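Local coordinates for twin-arginine translocation pathway signal protein (Burkholderia phytofirmans, PDB 2RJO) that probably serves as a periplasmic sugar-binding protein, holding beta-D-galactopyranose in the cleft between its two lobes, at residues A[67-78]-A[90-101]. Residues are numbered along the deposited sequence; the frame is centred on the assembly and turned at random.
With GAL (beta-D-galactopyranose), chain B.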
# COMPACT_ATOMS: atom_id res chain seq x y z
N LEU A 67 -4.53 -11.52 13.14
CA LEU A 67 -3.87 -10.28 12.78
C LEU A 67 -3.67 -10.04 11.28
O LEU A 67 -3.24 -10.93 10.55
CB LEU A 67 -2.52 -10.23 13.47
CG LEU A 67 -1.64 -9.01 13.18
CD1 LEU A 67 -2.31 -7.79 13.78
CD2 LEU A 67 -0.27 -9.21 13.77
N ASN A 68 -4.00 -8.83 10.83
CA ASN A 68 -3.80 -8.43 9.44
C ASN A 68 -2.84 -7.25 9.54
O ASN A 68 -3.24 -6.15 9.90
CB ASN A 68 -5.11 -7.97 8.79
CG ASN A 68 -4.94 -7.59 7.34
OD1 ASN A 68 -3.97 -8.00 6.70
ND2 ASN A 68 -5.88 -6.81 6.80
N VAL A 69 -1.57 -7.50 9.22
CA VAL A 69 -0.55 -6.46 9.36
C VAL A 69 0.25 -6.05 8.13
O VAL A 69 0.61 -6.87 7.28
CB VAL A 69 0.47 -6.87 10.47
CG1 VAL A 69 1.10 -8.21 10.10
CG2 VAL A 69 1.54 -5.80 10.64
N ASP A 70 0.53 -4.75 8.06
CA ASP A 70 1.32 -4.12 7.01
C ASP A 70 2.62 -3.79 7.76
O ASP A 70 2.72 -2.75 8.40
CB ASP A 70 0.63 -2.82 6.55
CG ASP A 70 1.39 -2.09 5.45
OD1 ASP A 70 2.63 -2.22 5.36
OD2 ASP A 70 0.74 -1.37 4.66
N PRO A 71 3.62 -4.70 7.72
CA PRO A 71 4.90 -4.48 8.41
C PRO A 71 5.58 -3.15 8.07
O PRO A 71 5.73 -2.81 6.90
CB PRO A 71 5.74 -5.68 7.96
CG PRO A 71 4.72 -6.75 7.82
CD PRO A 71 3.61 -6.02 7.08
N ASN A 72 5.96 -2.43 9.12
CA ASN A 72 6.64 -1.13 8.99
C ASN A 72 7.85 -1.27 8.06
O ASN A 72 8.10 -0.41 7.21
CB ASN A 72 7.08 -0.65 10.37
CG ASN A 72 7.77 0.70 10.33
OD1 ASN A 72 7.22 1.67 9.81
ND2 ASN A 72 8.98 0.76 10.89
N ASP A 73 8.58 -2.37 8.21
CA ASP A 73 9.75 -2.66 7.38
C ASP A 73 9.68 -4.15 7.07
O ASP A 73 9.02 -4.91 7.77
CB ASP A 73 11.06 -2.33 8.12
CG ASP A 73 11.82 -1.15 7.49
OD1 ASP A 73 11.62 -0.90 6.28
OD2 ASP A 73 12.63 -0.49 8.20
N SER A 74 10.36 -4.56 6.01
CA SER A 74 10.35 -5.97 5.62
C SER A 74 10.94 -6.91 6.67
O SER A 74 10.59 -8.09 6.72
CB SER A 74 11.07 -6.14 4.29
OG SER A 74 10.52 -5.24 3.34
N ALA A 75 11.84 -6.40 7.50
CA ALA A 75 12.47 -7.22 8.54
C ALA A 75 11.47 -7.58 9.63
O ALA A 75 11.47 -8.72 10.11
CB ALA A 75 13.64 -6.47 9.16
N ASP A 76 10.62 -6.62 10.01
CA ASP A 76 9.62 -6.82 11.05
C ASP A 76 8.70 -8.00 10.79
O ASP A 76 8.25 -8.65 11.73
CB ASP A 76 8.76 -5.57 11.20
CG ASP A 76 9.57 -4.35 11.57
OD1 ASP A 76 10.33 -4.44 12.56
OD2 ASP A 76 9.43 -3.30 10.90
N ALA A 77 8.41 -8.26 9.52
CA ALA A 77 7.52 -9.35 9.14
C ALA A 77 7.87 -10.71 9.73
O ALA A 77 7.00 -11.41 10.23
CB ALA A 77 7.47 -9.46 7.63
N ARG A 78 9.15 -11.08 9.67
CA ARG A 78 9.55 -12.38 10.20
C ARG A 78 9.31 -12.50 11.69
O ARG A 78 8.73 -13.48 12.15
CB ARG A 78 11.02 -12.68 9.90
CG ARG A 78 11.40 -14.13 10.20
CD ARG A 78 12.91 -14.31 10.25
NE ARG A 78 13.58 -13.64 9.13
CZ ARG A 78 13.53 -14.05 7.87
NH1 ARG A 78 12.85 -15.13 7.54
NH2 ARG A 78 14.18 -13.36 6.93
N TYR A 90 -3.19 -16.44 14.10
CA TYR A 90 -3.14 -16.48 12.64
C TYR A 90 -2.85 -15.08 12.11
O TYR A 90 -3.44 -14.10 12.57
CB TYR A 90 -4.48 -16.98 12.10
CG TYR A 90 -4.71 -18.45 12.39
CD1 TYR A 90 -4.45 -19.41 11.43
CD2 TYR A 90 -5.11 -18.88 13.66
CE1 TYR A 90 -4.56 -20.76 11.71
CE2 TYR A 90 -5.22 -20.24 13.95
CZ TYR A 90 -4.94 -21.18 12.97
OH TYR A 90 -5.01 -22.52 13.23
N VAL A 91 -1.95 -14.99 11.14
CA VAL A 91 -1.57 -13.68 10.62
C VAL A 91 -1.47 -13.59 9.10
O VAL A 91 -1.07 -14.54 8.43
CB VAL A 91 -0.22 -13.25 11.21
CG1 VAL A 91 0.87 -14.22 10.76
CG2 VAL A 91 0.13 -11.83 10.77
N THR A 92 -1.84 -12.42 8.58
CA THR A 92 -1.78 -12.14 7.16
C THR A 92 -0.88 -10.92 6.99
O THR A 92 -0.99 -9.96 7.75
CB THR A 92 -3.19 -11.83 6.59
OG1 THR A 92 -3.91 -13.06 6.42
CG2 THR A 92 -3.10 -11.13 5.23
N THR A 93 0.01 -10.97 6.01
CA THR A 93 0.94 -9.87 5.76
C THR A 93 0.54 -9.08 4.52
O THR A 93 -0.00 -9.63 3.57
CB THR A 93 2.38 -10.40 5.58
OG1 THR A 93 2.91 -10.76 6.86
CG2 THR A 93 3.27 -9.33 4.98
N ILE A 94 0.83 -7.78 4.54
CA ILE A 94 0.51 -6.90 3.43
C ILE A 94 1.74 -6.09 3.04
O ILE A 94 2.36 -5.45 3.89
CB ILE A 94 -0.60 -5.89 3.79
CG1 ILE A 94 -1.79 -6.60 4.44
CG2 ILE A 94 -1.06 -5.17 2.53
CD1 ILE A 94 -2.54 -7.51 3.49
N TRP A 95 2.10 -6.11 1.76
CA TRP A 95 3.22 -5.32 1.25
C TRP A 95 4.66 -5.70 1.60
O TRP A 95 5.42 -6.11 0.73
CB TRP A 95 3.04 -3.84 1.63
CG TRP A 95 1.92 -3.09 0.92
CD1 TRP A 95 0.91 -2.38 1.51
CD2 TRP A 95 1.70 -2.99 -0.50
NE1 TRP A 95 0.08 -1.85 0.55
CE2 TRP A 95 0.54 -2.20 -0.69
CE3 TRP A 95 2.37 -3.49 -1.62
CZ2 TRP A 95 0.04 -1.90 -1.96
CZ3 TRP A 95 1.87 -3.19 -2.89
CH2 TRP A 95 0.72 -2.40 -3.04
N ASN A 96 5.03 -5.57 2.87
CA ASN A 96 6.41 -5.81 3.30
C ASN A 96 6.76 -7.14 3.97
O ASN A 96 6.11 -7.57 4.91
CB ASN A 96 6.88 -4.68 4.23
CG ASN A 96 6.68 -3.30 3.62
OD1 ASN A 96 7.22 -2.98 2.56
ND2 ASN A 96 5.92 -2.46 4.31
N LYS A 97 7.82 -7.77 3.47
CA LYS A 97 8.32 -9.02 4.01
C LYS A 97 9.61 -9.40 3.28
O LYS A 97 9.84 -8.96 2.15
CB LYS A 97 7.31 -10.15 3.83
CG LYS A 97 7.31 -10.78 2.44
CD LYS A 97 6.49 -12.06 2.40
CE LYS A 97 6.60 -12.76 1.05
NZ LYS A 97 7.96 -13.29 0.75
N PRO A 98 10.46 -10.22 3.93
CA PRO A 98 11.71 -10.64 3.29
C PRO A 98 11.36 -11.58 2.14
O PRO A 98 10.32 -12.23 2.16
CB PRO A 98 12.44 -11.37 4.42
CG PRO A 98 11.85 -10.78 5.68
CD PRO A 98 10.40 -10.67 5.33
N LYS A 99 12.23 -11.66 1.14
CA LYS A 99 11.96 -12.55 0.03
C LYS A 99 11.82 -14.00 0.49
O LYS A 99 10.94 -14.72 0.04
CB LYS A 99 13.08 -12.44 -1.01
CG LYS A 99 12.85 -13.26 -2.27
CD LYS A 99 14.14 -13.38 -3.07
CE LYS A 99 13.95 -14.24 -4.32
NZ LYS A 99 13.38 -15.58 -3.97
N ASP A 100 12.69 -14.42 1.41
CA ASP A 100 12.69 -15.80 1.91
C ASP A 100 11.53 -16.19 2.81
O ASP A 100 11.26 -17.38 2.99
CB ASP A 100 13.98 -16.12 2.66
CG ASP A 100 15.22 -15.85 1.84
OD1 ASP A 100 15.12 -15.79 0.59
OD2 ASP A 100 16.30 -15.70 2.46
N LEU A 101 10.85 -15.21 3.40
CA LEU A 101 9.73 -15.51 4.28
C LEU A 101 8.48 -15.90 3.49
O LEU A 101 7.87 -15.05 2.83
CB LEU A 101 9.41 -14.30 5.15
CG LEU A 101 8.41 -14.56 6.27
CD1 LEU A 101 9.03 -15.54 7.26
CD2 LEU A 101 8.07 -13.24 6.97
C1 GAL B . 2.02 3.25 2.67
C2 GAL B . 1.79 3.50 1.16
C3 GAL B . 1.35 2.17 0.51
C4 GAL B . 2.46 1.12 0.72
C5 GAL B . 2.64 0.97 2.26
C6 GAL B . 3.73 -0.05 2.51
O1 GAL B . 2.45 4.48 3.29
O2 GAL B . 0.76 4.47 0.99
O3 GAL B . 1.15 2.36 -0.89
O4 GAL B . 3.67 1.61 0.14
O5 GAL B . 3.05 2.24 2.86
O6 GAL B . 3.88 -0.18 3.91
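Leu67 to Val69 pair in parallel with Val91 to Thr93, the short strand axes 4.7 Å apart and 15° from parallel, through backbone hydrogen bonds that alternate from Leu67 N to Tyr90 O, Thr92 N to Leu67 O, Val69 N to Thr92 O and Ile94 N to Val69 O. Helix 74-87 links the strands in a beta-alpha-beta unit and covers the face bearing Leu67, Val69 and Val91, where CG2 of Val91 meets both Leu67 CD2 and, at 3.8 Å, Val69 CG1. On the other face, Asn68 OD1 lies 3.4 Å from Ile94 CG1, buried among methyl and methylene groups without a polar partner, whereas its ND2 is held by the carbonyls of Leu256 and Gly257.

Beyond the strands, both segments turn into the sugar pocket. With CG anti to the backbone N, Asp70 extends its carboxylate to the sugar and the Trp95 edge: OD1 accepts the galactose O6 hydroxyl at 2.8 Å; OD2, bonded to Tyr20, sits at the edge of the Trp95 indole, 3.3 Å from CD1. The carboxylate and ring planes are 46° apart. Galactose C4 lies over one indole face, 3.8 Å above its plane and offset toward the rim, in the manner of CH-pi packing. Asn96 ND2 donates to Pro71 O at 2.6 Å, the acceptor 23° out of the amide plane, and makes a weak second bond to galactose O6.

Farther along, Pro98 CD lies against Ser74 O, and Ala77 CB packs on Pro98 and on Leu101 CD2. Lys97 NZ ties back to the carbonyls of Pro98 and Leu101. The Asn96 amide thus joins the loop after strand 65-69 and, weakly, the sugar, while O6 donates to Asp70 and accepts, weakly, from Asn96, consistent with a pocket that fixes the orientation of this hydroxyl.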